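Local atomic coordinates of endonuclease NucS (Thermococcus kodakarensis KOD1, PDB entry 5GKE), a protein that acts as a mismatch-specific restriction endonuclease, binding double-stranded DNA and cutting it near mispaired bases. Residues D42-S47 / P101-E106; D61-I66 / Q78-R83; N174-E179 / R209-A214. The protein carries 1 engineered substitution. All coordinates share one frame; numbering follows the deposited sequence.

Contact 1 (D42-S47 / P101-E106); sequences DGRAKS and PRETLE. With nucleotides of chain D.
R44 and E103 meet with their flat groups almost perpendicular, the guanidinium and carboxylate planes 84° apart. One oxygen takes two donors of R44: NE, the salt-bridge partner, reaches E103 OE1 at 2.9 Å from above the carboxylate plane, and the backbone N of R44 reaches the same OE1 at 3.1 Å from that same face. A bend at chi3 (-68°) sets NE on this oxygen and leaves the other nitrogens toward the DNA, where R44 NH2 donates to N3 of DG8 of chain D (2.9 Å) and to OP1 of DG10 of chain D (3.0 Å), and R44 NH1 to OP2 of DG10 (3.1 Å). E103 OE2, also salt-bridged to R98, takes N2 of DG8 at 2.9 Å; the pair thus grips one base edge, consistent with base recognition. In the PH-like domain, the hairpin loop joining strands 30-42 and 46-50 lies beside strand 103-109. There D42 and T104 form an antiparallel hydrogen-bonded pair (D42 N to T104 O, 2.9 Å), and G43 leaves room for E103 OE1. A methionine in place of R44 would probably leave E103 OE1 without its salt-bridge mate, and DG8 N3 and the DG10 phosphate without these donors. P101 CG packs against R44 CG, 3.8 Å away.

Contact 2 (D61-I66 / Q78-R83); sequences DGSFLI and QPPGSR. With nucleotides of chain D.
F64 and Q78 form an antiparallel hydrogen-bonded pair, F64 N to Q78 O at 2.9 Å and Q78 N to F64 O at 2.8 Å, and beyond it the chain folds back through a type II turn from P79 to S82, tied to the other segment by G81 N donating to D61 O (2.8 Å). G62 is called for twice over: at its positive phi (98°) a beta carbon would jam against the preceding carbonyl, and the same carbon would run into S82 O and G81 N. Among the side chains, D61 organises its own loop. Its OD1 accepts S63 N, which closes an Asx turn, and also S63 OG at 2.6 Å, both from one face of the carboxylate. With chi1 at 74°, CG sits between the backbone N and the carbonyl carbon, and D61 lies alongside P80, pointing the same way, with OD2 3.5 Å from P80 CB. S63 OG touches the same ring, 3.3 Å from P80 CG, so two oxygens gather on one side of the proline. S82 OG returns to P79 O (3.1 Å), bracing the turn from within. The side chains of F64 and Q78 come closest at their beta carbons, CB to CB 3.8 Å, before their ends diverge. Q78 OE1 lies near N2 of DG8 of chain D, though the modelled separation is too short to interpret. D61 OD2 accepts K71 N of the second subunit, and P80 also packs on K71 of that subunit. Within the PH-like domain, the F64 ring is packed against strands 52-58, 92-98 and 103-109, while Q78 rests on E103 and L105 of strand 103-109.

Contact 3 (N174-E179 / R209-A214); sequences NIVVLE and RGILVA. With MG (magnesium ion), chain E.
V176 to E179 run parallel to R209 to L212, the short axes 4.7 Å apart and 22° from alignment, with five backbone bonds alternating from R209 N to I175 O through to V213 N to E179 O (2.7 Å). The dense part is the face carrying V176, L178 and I211. L178 and I211 lie side by side, and CD2 of L178 presses on CB of I211 at 3.7 Å; V176 CG1 meets I211 CD1 at 4.0 Å, and V213 CG2 closes on L178 CD2. Helix 132-141 covers part of this face. The opposite face carries V177, which packs on helix 187-204, and E179. L212 CD1 comes within 3.3 Å of E179 O. At the start of the strands the backbone bonding continues but side-chain packing is sparse: partly exposed N174 brings only ND2 near R209 CD, at 4.1 Å, and the R209 guanidinium is held instead by E147, D170 and E231. These strands and helix 187-204 form a beta-alpha-beta unit of the nuclease domain. E179 holds its carboxylate out from the sheet, CG anti to the backbone N (chi1 175°), and both oxygens grip magnesium, OE1 at 2.4 Å and OE2 at 2.5 Å. With Q192 as a further ligand, a DNA phosphate on the same ion, and K181 two residues on, the arrangement fits the acid-x-lysine element of PD-(D/E)XK nucleases, consistent with a metal that, as in that family, assists hydrolysis of the DNA backbone.

Contacts 1 and 2 belong to one unit. Their centres are 12 Å apart, 61-66/78-83 is nested within the loop that 42-47/101-106 closes, and they touch directly: L105 CD2 lies 3.7 Å from I66 CD1, and E103 O packs against Q78 NE2 at 3.2 Å. Both lie at DG8 of chain D, consistent with a base-recognition surface, although the Q78 approach is too short to interpret, and both also touch the second subunit. Contact 3 lies in the other domain, with its centre about 42 Å from that of contact 1 and about 40 Å from that of contact 2; nearest atoms are about 23 and 25 Å apart. The base-contacting and magnesium sites are thus separate in this chain, though both lie on bound DNA.

Contact 1 (D42-S47 / P101-E106)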
loop_
_atom_site.group_PDB
_atom_site.type_symbol
_atom_site.label_atom_id
_atom_site.label_comp_id
_atom_site.label_asym_id
_atom_site.label_seq_id
_atom_site.Cartn_x
_atom_site.Cartn_y
_atom_site.Cartn_z
ATOM N N ASP A 42 4.272 -17.164 -7.490
ATOM C CA ASP A 42 5.569 -17.509 -6.925
ATOM C C ASP A 42 6.616 -16.450 -7.232
ATOM O O ASP A 42 6.887 -16.143 -8.401
ATOM C CB ASP A 42 6.034 -18.870 -7.438
ATOM C CG ASP A 42 7.206 -19.435 -6.626
ATOM O OD1 ASP A 42 7.414 -19.001 -5.465
ATOM O OD2 ASP A 42 7.914 -20.316 -7.153
ATOM N N GLY A 43 7.283 -15.975 -6.188
ATOM C CA GLY A 43 8.008 -14.719 -6.251
ATOM C C GLY A 43 8.536 -14.394 -4.870
ATOM O O GLY A 43 8.968 -15.282 -4.140
ATOM N N ARG A 44 8.563 -13.109 -4.543
ATOM C CA ARG A 44 8.935 -12.649 -3.218
ATOM C C ARG A 44 8.294 -13.500 -2.116
ATOM O O ARG A 44 8.936 -13.867 -1.117
ATOM C CB ARG A 44 8.539 -11.178 -3.066
ATOM C CG ARG A 44 9.420 -10.235 -3.869
ATOM C CD ARG A 44 8.909 -8.820 -3.809
ATOM N NE ARG A 44 7.645 -8.708 -4.523
ATOM C CZ ARG A 44 6.966 -7.575 -4.678
ATOM N NH1 ARG A 44 7.430 -6.440 -4.168
ATOM N NH2 ARG A 44 5.820 -7.578 -5.344
ATOM N N ALA A 45 7.035 -13.844 -2.324
ATOM C CA ALA A 45 6.362 -14.825 -1.497
ATOM C C ALA A 45 5.704 -15.874 -2.411
ATOM O O ALA A 45 6.062 -15.980 -3.582
ATOM C CB ALA A 45 5.366 -14.174 -0.588
ATOM N N LYS A 46 4.829 -16.706 -1.850
ATOM C CA LYS A 46 4.152 -17.743 -2.623
ATOM C C LYS A 46 2.702 -17.867 -2.177
ATOM O O LYS A 46 2.406 -17.756 -0.984
ATOM C CB LYS A 46 4.884 -19.081 -2.476
ATOM C CG LYS A 46 4.294 -20.229 -3.262
ATOM C CD LYS A 46 5.345 -21.292 -3.599
ATOM C CE LYS A 46 4.877 -22.681 -3.185
ATOM N NZ LYS A 46 3.441 -22.902 -3.524
ATOM N N SER A 47 1.796 -18.085 -3.130
ATOM C CA SER A 47 0.374 -18.162 -2.792
ATOM C C SER A 47 -0.461 -19.007 -3.756
ATOM O O SER A 47 -0.085 -19.219 -4.901
ATOM C CB SER A 47 -0.231 -16.753 -2.722
ATOM O OG SER A 47 -0.297 -16.157 -4.008
ATOM N N PRO A 101 12.680 -8.568 -8.788
ATOM C CA PRO A 101 13.079 -9.956 -8.559
ATOM C C PRO A 101 12.319 -10.887 -9.466
ATOM O O PRO A 101 11.400 -10.443 -10.158
ATOM C CB PRO A 101 12.697 -10.200 -7.103
ATOM C CG PRO A 101 11.545 -9.276 -6.864
ATOM C CD PRO A 101 11.743 -8.074 -7.767
ATOM N N ARG A 102 12.673 -12.163 -9.438
ATOM C CA ARG A 102 11.975 -13.120 -10.258
ATOM C C ARG A 102 10.627 -13.409 -9.628
ATOM O O ARG A 102 10.549 -13.852 -8.483
ATOM C CB ARG A 102 12.778 -14.407 -10.425
ATOM C CG ARG A 102 12.451 -15.119 -11.746
ATOM C CD ARG A 102 12.345 -16.651 -11.600
ATOM N NE ARG A 102 11.641 -17.142 -10.398
ATOM C CZ ARG A 102 10.316 -17.284 -10.272
ATOM N NH1 ARG A 102 9.496 -16.944 -11.258
ATOM N NH2 ARG A 102 9.800 -17.763 -9.143
ATOM N N GLU A 103 9.572 -13.144 -10.390
ATOM C CA GLU A 103 8.215 -13.422 -9.956
ATOM C C GLU A 103 7.361 -13.909 -11.123
ATOM O O GLU A 103 7.396 -13.323 -12.205
ATOM C CB GLU A 103 7.590 -12.172 -9.340
ATOM C CG GLU A 103 8.327 -11.640 -8.121
ATOM C CD GLU A 103 7.495 -10.658 -7.318
ATOM O OE1 GLU A 103 7.056 -11.026 -6.201
ATOM O OE2 GLU A 103 7.291 -9.518 -7.802
ATOM N N THR A 104 6.589 -14.969 -10.904
ATOM C CA THR A 104 5.590 -15.387 -11.876
ATOM C C THR A 104 4.203 -15.413 -11.249
ATOM O O THR A 104 4.032 -15.834 -10.104
ATOM C CB THR A 104 5.897 -16.771 -12.482
ATOM O OG1 THR A 104 6.191 -17.705 -11.440
ATOM C CG2 THR A 104 7.069 -16.689 -13.411
ATOM N N LEU A 105 3.222 -14.939 -12.013
ATOM C CA LEU A 105 1.830 -14.942 -11.597
ATOM C C LEU A 105 0.994 -15.753 -12.586
ATOM O O LEU A 105 0.798 -15.337 -13.690
ATOM C CB LEU A 105 1.314 -13.496 -11.511
ATOM C CG LEU A 105 -0.114 -13.298 -11.015
ATOM C CD1 LEU A 105 -0.283 -14.015 -9.690
ATOM C CD2 LEU A 105 -0.436 -11.823 -10.866
ATOM N N GLU A 106 0.468 -16.904 -12.217
ATOM C CA GLU A 106 -0.284 -17.654 -13.221
ATOM C C GLU A 106 -1.781 -17.580 -12.988
ATOM O O GLU A 106 -2.266 -17.922 -11.898
ATOM C CB GLU A 106 0.161 -19.114 -13.248
ATOM C CG GLU A 106 1.453 -19.340 -13.989
ATOM C CD GLU A 106 1.797 -20.804 -14.118
ATOM O OE1 GLU A 106 1.351 -21.597 -13.261
ATOM O OE2 GLU A 106 2.514 -21.163 -15.076
ATOM P P DG D 8 1.727 -9.708 1.408
ATOM O OP1 DG D 8 0.500 -9.453 0.609
ATOM O OP2 DG D 8 1.631 -10.569 2.611
ATOM O "O5'" DG D 8 2.810 -10.336 0.422
ATOM C "C5'" DG D 8 4.108 -10.641 0.886
ATOM C "C4'" DG D 8 5.144 -10.267 -0.151
ATOM O "O4'" DG D 8 4.845 -10.960 -1.380
ATOM C "C3'" DG D 8 5.189 -8.782 -0.508
ATOM O "O3'" DG D 8 6.508 -8.393 -0.812
ATOM C "C2'" DG D 8 4.296 -8.690 -1.736
ATOM C "C1'" DG D 8 4.561 -10.026 -2.410
ATOM N N9 DG D 8 3.409 -10.504 -3.158
ATOM C C8 DG D 8 2.265 -11.053 -2.638
ATOM N N7 DG D 8 1.388 -11.372 -3.542
ATOM C C5 DG D 8 1.988 -11.003 -4.739
ATOM C C6 DG D 8 1.509 -11.109 -6.060
ATOM O O6 DG D 8 0.422 -11.560 -6.445
ATOM N N1 DG D 8 2.428 -10.618 -6.983
ATOM C C2 DG D 8 3.660 -10.089 -6.666
ATOM N N2 DG D 8 4.409 -9.674 -7.695
ATOM N N3 DG D 8 4.122 -9.983 -5.427
ATOM C C4 DG D 8 3.231 -10.458 -4.518
ATOM P P DG D 10 4.767 -3.897 -4.450
ATOM O OP1 DG D 10 4.449 -4.928 -5.470
ATOM O OP2 DG D 10 6.173 -3.612 -4.088
ATOM O "O5'" DG D 10 4.125 -2.482 -4.827
ATOM C "C5'" DG D 10 2.754 -2.389 -5.174
ATOM C "C4'" DG D 10 2.309 -0.940 -5.211
ATOM O "O4'" DG D 10 2.638 -0.295 -3.960
ATOM C "C3'" DG D 10 2.947 -0.079 -6.293
ATOM O "O3'" DG D 10 2.022 0.918 -6.687
ATOM C "C2'" DG D 10 4.145 0.531 -5.574
ATOM C "C1'" DG D 10 3.573 0.747 -4.182
ATOM N N9 DG D 10 4.567 0.687 -3.115
ATOM C C8 DG D 10 5.351 -0.390 -2.764
ATOM N N7 DG D 10 6.140 -0.150 -1.748
ATOM C C5 DG D 10 5.854 1.165 -1.406
ATOM C C6 DG D 10 6.388 1.980 -0.385
ATOM O O6 DG D 10 7.253 1.696 0.451
ATOM N N1 DG D 10 5.819 3.250 -0.390
ATOM C C2 DG D 10 4.856 3.677 -1.275
ATOM N N2 DG D 10 4.425 4.939 -1.128
ATOM N N3 DG D 10 4.345 2.922 -2.231
ATOM C C4 DG D 10 4.884 1.688 -2.238
ATOM P P DT D 9 7.269 -7.369 0.152
ATOM O OP1 DT D 9 8.477 -6.899 -0.573
ATOM O OP2 DT D 9 7.354 -8.024 1.475
ATOM O "O5'" DT D 9 6.249 -6.151 0.317
ATOM C "C5'" DT D 9 6.049 -5.251 -0.755
ATOM C "C4'" DT D 9 4.580 -4.896 -0.914
ATOM O "O4'" DT D 9 4.046 -4.443 0.346
ATOM C "C3'" DT D 9 4.329 -3.778 -1.908
ATOM O "O3'" DT D 9 3.978 -4.334 -3.135
ATOM C "C2'" DT D 9 3.171 -2.998 -1.314
ATOM C "C1'" DT D 9 3.296 -3.259 0.177
ATOM N N1 DT D 9 3.950 -2.159 0.963
ATOM C C2 DT D 9 3.452 -0.869 0.895
ATOM O O2 DT D 9 2.513 -0.546 0.202
ATOM N N3 DT D 9 4.105 0.039 1.675
ATOM C C4 DT D 9 5.172 -0.197 2.518
ATOM O O4 DT D 9 5.682 0.694 3.189
ATOM C C5 DT D 9 5.641 -1.563 2.561
ATOM C C7 DT D 9 6.806 -1.932 3.445
ATOM C C6 DT D 9 5.009 -2.472 1.796
#

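Contact 2 (D61-I66 / Q78-R83)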
loop_
_atom_site.group_PDB
_atom_site.type_symbol
_atom_site.label_atom_id
_atom_site.label_comp_id
_atom_site.label_asym_id
_atom_site.label_seq_id
_atom_site.Cartn_x
_atom_site.Cartn_y
_atom_site.Cartn_z
ATOM N N ASP A 61 1.258 -0.964 -19.075
ATOM C CA ASP A 61 2.583 -0.860 -18.470
ATOM C C ASP A 61 2.986 -2.149 -17.742
ATOM O O ASP A 61 4.015 -2.205 -17.054
ATOM C CB ASP A 61 2.652 0.345 -17.528
ATOM C CG ASP A 61 1.901 0.130 -16.232
ATOM O OD1 ASP A 61 1.071 -0.807 -16.138
ATOM O OD2 ASP A 61 2.141 0.921 -15.299
ATOM N N GLY A 62 2.156 -3.177 -17.868
ATOM C CA GLY A 62 2.479 -4.458 -17.279
ATOM C C GLY A 62 1.819 -4.711 -15.942
ATOM O O GLY A 62 1.878 -5.828 -15.430
ATOM N N SER A 63 1.204 -3.681 -15.365
ATOM C CA SER A 63 0.451 -3.853 -14.124
ATOM C C SER A 63 -0.650 -4.878 -14.353
ATOM O O SER A 63 -1.329 -4.876 -15.387
ATOM C CB SER A 63 -0.132 -2.531 -13.644
ATOM O OG SER A 63 0.875 -1.541 -13.602
ATOM N N PHE A 64 -0.777 -5.774 -13.389
ATOM C CA PHE A 64 -1.596 -6.956 -13.513
ATOM C C PHE A 64 -2.361 -7.037 -12.212
ATOM O O PHE A 64 -1.730 -7.133 -11.163
ATOM C CB PHE A 64 -0.722 -8.204 -13.728
ATOM C CG PHE A 64 -1.478 -9.402 -14.229
ATOM C CD1 PHE A 64 -1.094 -10.039 -15.387
ATOM C CD2 PHE A 64 -2.588 -9.872 -13.562
ATOM C CE1 PHE A 64 -1.799 -11.127 -15.857
ATOM C CE2 PHE A 64 -3.297 -10.958 -14.034
ATOM C CZ PHE A 64 -2.909 -11.584 -15.177
ATOM N N LEU A 65 -3.694 -6.979 -12.268
ATOM C CA LEU A 65 -4.518 -7.004 -11.050
ATOM C C LEU A 65 -5.591 -8.074 -11.097
ATOM O O LEU A 65 -6.337 -8.171 -12.068
ATOM C CB LEU A 65 -5.193 -5.653 -10.818
ATOM C CG LEU A 65 -4.355 -4.392 -10.991
ATOM C CD1 LEU A 65 -5.229 -3.178 -10.825
ATOM C CD2 LEU A 65 -3.234 -4.362 -9.989
ATOM N N ILE A 66 -5.666 -8.879 -10.048
ATOM C CA ILE A 66 -6.801 -9.778 -9.849
ATOM C C ILE A 66 -7.635 -9.310 -8.639
ATOM O O ILE A 66 -7.129 -9.219 -7.511
ATOM C CB ILE A 66 -6.353 -11.238 -9.628
ATOM C CG1 ILE A 66 -5.611 -11.784 -10.853
ATOM C CG2 ILE A 66 -7.555 -12.118 -9.312
ATOM C CD1 ILE A 66 -4.140 -11.637 -10.792
ATOM N N GLN A 78 0.726 -8.200 -10.282
ATOM C CA GLN A 78 2.100 -7.849 -10.590
ATOM C C GLN A 78 2.164 -6.350 -10.805
ATOM O O GLN A 78 1.259 -5.771 -11.383
ATOM C CB GLN A 78 2.605 -8.585 -11.831
ATOM C CG GLN A 78 2.936 -10.044 -11.621
ATOM C CD GLN A 78 4.317 -10.255 -11.019
ATOM O OE1 GLN A 78 4.618 -9.754 -9.933
ATOM N NE2 GLN A 78 5.165 -11.014 -11.725
ATOM N N PRO A 79 3.238 -5.718 -10.331
ATOM C CA PRO A 79 3.517 -4.290 -10.519
ATOM C C PRO A 79 4.009 -3.986 -11.943
ATOM O O PRO A 79 4.385 -4.918 -12.652
ATOM C CB PRO A 79 4.588 -4.013 -9.460
ATOM C CG PRO A 79 5.268 -5.325 -9.270
ATOM C CD PRO A 79 4.207 -6.365 -9.429
ATOM N N PRO A 80 3.999 -2.702 -12.360
ATOM C CA PRO A 80 4.416 -2.295 -13.708
ATOM C C PRO A 80 5.732 -2.948 -14.111
ATOM O O PRO A 80 6.583 -3.118 -13.256
ATOM C CB PRO A 80 4.624 -0.787 -13.571
ATOM C CG PRO A 80 3.768 -0.382 -12.480
ATOM C CD PRO A 80 3.694 -1.536 -11.516
ATOM N N GLY A 81 5.893 -3.310 -15.376
ATOM C CA GLY A 81 7.109 -3.960 -15.815
ATOM C C GLY A 81 7.021 -5.459 -16.045
ATOM O O GLY A 81 7.837 -6.020 -16.766
ATOM N N SER A 82 6.042 -6.119 -15.443
ATOM C CA SER A 82 5.773 -7.493 -15.813
ATOM C C SER A 82 5.476 -7.623 -17.298
ATOM O O SER A 82 4.935 -6.703 -17.907
ATOM C CB SER A 82 4.616 -8.024 -15.008
ATOM O OG SER A 82 4.927 -7.822 -13.655
ATOM N N ARG A 83 5.888 -8.749 -17.880
ATOM C CA ARG A 83 5.555 -9.097 -19.258
ATOM C C ARG A 83 4.509 -10.166 -19.173
ATOM O O ARG A 83 4.698 -11.144 -18.462
ATOM C CB ARG A 83 6.749 -9.634 -20.052
ATOM C CG ARG A 83 7.880 -8.677 -20.355
ATOM C CD ARG A 83 8.919 -9.375 -21.263
ATOM N NE ARG A 83 10.091 -8.546 -21.552
ATOM C CZ ARG A 83 10.136 -7.611 -22.500
ATOM N NH1 ARG A 83 9.071 -7.369 -23.259
ATOM N NH2 ARG A 83 11.245 -6.906 -22.689
ATOM P P DG D 8 1.727 -9.708 1.408
ATOM O OP1 DG D 8 0.500 -9.453 0.609
ATOM O OP2 DG D 8 1.631 -10.569 2.611
ATOM O "O5'" DG D 8 2.810 -10.336 0.422
ATOM C "C5'" DG D 8 4.108 -10.641 0.886
ATOM C "C4'" DG D 8 5.144 -10.267 -0.151
ATOM O "O4'" DG D 8 4.845 -10.960 -1.380
ATOM C "C3'" DG D 8 5.189 -8.782 -0.508
ATOM O "O3'" DG D 8 6.508 -8.393 -0.812
ATOM C "C2'" DG D 8 4.296 -8.690 -1.736
ATOM C "C1'" DG D 8 4.561 -10.026 -2.410
ATOM N N9 DG D 8 3.409 -10.504 -3.158
ATOM C C8 DG D 8 2.265 -11.053 -2.638
ATOM N N7 DG D 8 1.388 -11.372 -3.542
ATOM C C5 DG D 8 1.988 -11.003 -4.739
ATOM C C6 DG D 8 1.509 -11.109 -6.060
ATOM O O6 DG D 8 0.422 -11.560 -6.445
ATOM N N1 DG D 8 2.428 -10.618 -6.983
ATOM C C2 DG D 8 3.660 -10.089 -6.666
ATOM N N2 DG D 8 4.409 -9.674 -7.695
ATOM N N3 DG D 8 4.122 -9.983 -5.427
ATOM C C4 DG D 8 3.231 -10.458 -4.518
#

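Contact 3 (N174-E179 / R209-A214)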
loop_
_atom_site.group_PDB
_atom_site.type_symbol
_atom_site.label_atom_id
_atom_site.label_comp_id
_atom_site.label_asym_id
_atom_site.label_seq_id
_atom_site.Cartn_x
_atom_site.Cartn_y
_atom_site.Cartn_z
ATOM N N ASN A 174 20.302 26.629 18.889
ATOM C CA ASN A 174 20.261 25.173 18.807
ATOM C C ASN A 174 19.939 24.691 17.387
ATOM O O ASN A 174 19.269 25.381 16.626
ATOM C CB ASN A 174 19.222 24.608 19.778
ATOM C CG ASN A 174 19.460 25.040 21.214
ATOM O OD1 ASN A 174 20.433 24.618 21.842
ATOM N ND2 ASN A 174 18.552 25.860 21.755
ATOM N N ILE A 175 20.435 23.512 17.032
ATOM C CA ILE A 175 19.979 22.817 15.839
ATOM C C ILE A 175 18.569 22.241 16.081
ATOM O O ILE A 175 18.296 21.669 17.146
ATOM C CB ILE A 175 20.929 21.666 15.453
ATOM C CG1 ILE A 175 22.370 22.156 15.298
ATOM C CG2 ILE A 175 20.458 20.984 14.183
ATOM C CD1 ILE A 175 22.495 23.266 14.345
ATOM N N VAL A 176 17.676 22.386 15.103
ATOM C CA VAL A 176 16.333 21.810 15.212
ATOM C C VAL A 176 16.073 20.776 14.112
ATOM O O VAL A 176 16.237 21.063 12.925
ATOM C CB VAL A 176 15.242 22.899 15.158
ATOM C CG1 VAL A 176 13.860 22.273 15.195
ATOM C CG2 VAL A 176 15.414 23.883 16.309
ATOM N N VAL A 177 15.719 19.561 14.528
ATOM C CA VAL A 177 15.108 18.571 13.642
ATOM C C VAL A 177 13.610 18.692 13.710
ATOM O O VAL A 177 13.049 18.699 14.806
ATOM C CB VAL A 177 15.424 17.128 14.029
ATOM C CG1 VAL A 177 15.241 16.226 12.824
ATOM C CG2 VAL A 177 16.797 17.013 14.577
ATOM N N LEU A 178 12.962 18.782 12.554
ATOM C CA LEU A 178 11.514 18.605 12.488
ATOM C C LEU A 178 11.216 17.250 11.865
ATOM O O LEU A 178 11.833 16.876 10.856
ATOM C CB LEU A 178 10.842 19.694 11.667
ATOM C CG LEU A 178 10.957 21.169 12.028
ATOM C CD1 LEU A 178 10.005 21.945 11.119
ATOM C CD2 LEU A 178 10.654 21.424 13.502
ATOM N N GLU A 179 10.308 16.501 12.490
ATOM C CA GLU A 179 9.690 15.346 11.848
ATOM C C GLU A 179 8.210 15.658 11.602
ATOM O O GLU A 179 7.482 16.009 12.529
ATOM C CB GLU A 179 9.852 14.084 12.694
ATOM C CG GLU A 179 9.119 12.854 12.133
ATOM C CD GLU A 179 9.633 12.388 10.771
ATOM O OE1 GLU A 179 8.971 11.527 10.150
ATOM O OE2 GLU A 179 10.704 12.859 10.320
ATOM N N ARG A 209 17.536 20.149 19.326
ATOM C CA ARG A 209 16.128 19.949 19.684
ATOM C C ARG A 209 15.411 19.129 18.612
ATOM O O ARG A 209 15.634 19.356 17.423
ATOM C CB ARG A 209 15.409 21.279 19.842
ATOM C CG ARG A 209 15.818 22.100 21.035
ATOM C CD ARG A 209 15.292 23.512 20.879
ATOM N NE ARG A 209 13.832 23.560 20.871
ATOM C CZ ARG A 209 13.123 24.545 20.333
ATOM N NH1 ARG A 209 13.750 25.541 19.731
ATOM N NH2 ARG A 209 11.790 24.525 20.375
ATOM N N GLY A 210 14.639 18.120 19.020
ATOM C CA GLY A 210 13.696 17.470 18.122
ATOM C C GLY A 210 12.273 17.971 18.260
ATOM O O GLY A 210 11.768 18.151 19.372
ATOM N N ILE A 211 11.570 18.094 17.145
ATOM C CA ILE A 211 10.180 18.513 17.217
ATOM C C ILE A 211 9.332 17.663 16.293
ATOM O O ILE A 211 9.598 17.577 15.094
ATOM C CB ILE A 211 9.985 19.987 16.839
ATOM C CG1 ILE A 211 10.890 20.894 17.667
ATOM C CG2 ILE A 211 8.525 20.383 17.012
ATOM C CD1 ILE A 211 10.560 22.367 17.500
ATOM N N LEU A 212 8.320 17.024 16.863
ATOM C CA LEU A 212 7.358 16.288 16.069
ATOM C C LEU A 212 6.255 17.249 15.667
ATOM O O LEU A 212 5.696 17.960 16.496
ATOM C CB LEU A 212 6.788 15.094 16.836
ATOM C CG LEU A 212 5.749 14.240 16.102
ATOM C CD1 LEU A 212 6.215 13.831 14.724
ATOM C CD2 LEU A 212 5.481 13.017 16.909
ATOM N N VAL A 213 5.971 17.300 14.382
ATOM C CA VAL A 213 4.999 18.247 13.885
ATOM C C VAL A 213 3.910 17.447 13.177
ATOM O O VAL A 213 4.141 16.844 12.130
ATOM C CB VAL A 213 5.671 19.286 12.940
ATOM C CG1 VAL A 213 4.668 20.295 12.424
ATOM C CG2 VAL A 213 6.806 19.989 13.659
ATOM N N ALA A 214 2.727 17.425 13.766
ATOM C CA ALA A 214 1.626 16.647 13.227
ATOM C C ALA A 214 0.312 17.240 13.727
ATOM O O ALA A 214 0.321 18.148 14.548
ATOM C CB ALA A 214 1.769 15.188 13.645
HETATM MG MG MG E . 10.152 11.736 8.098
#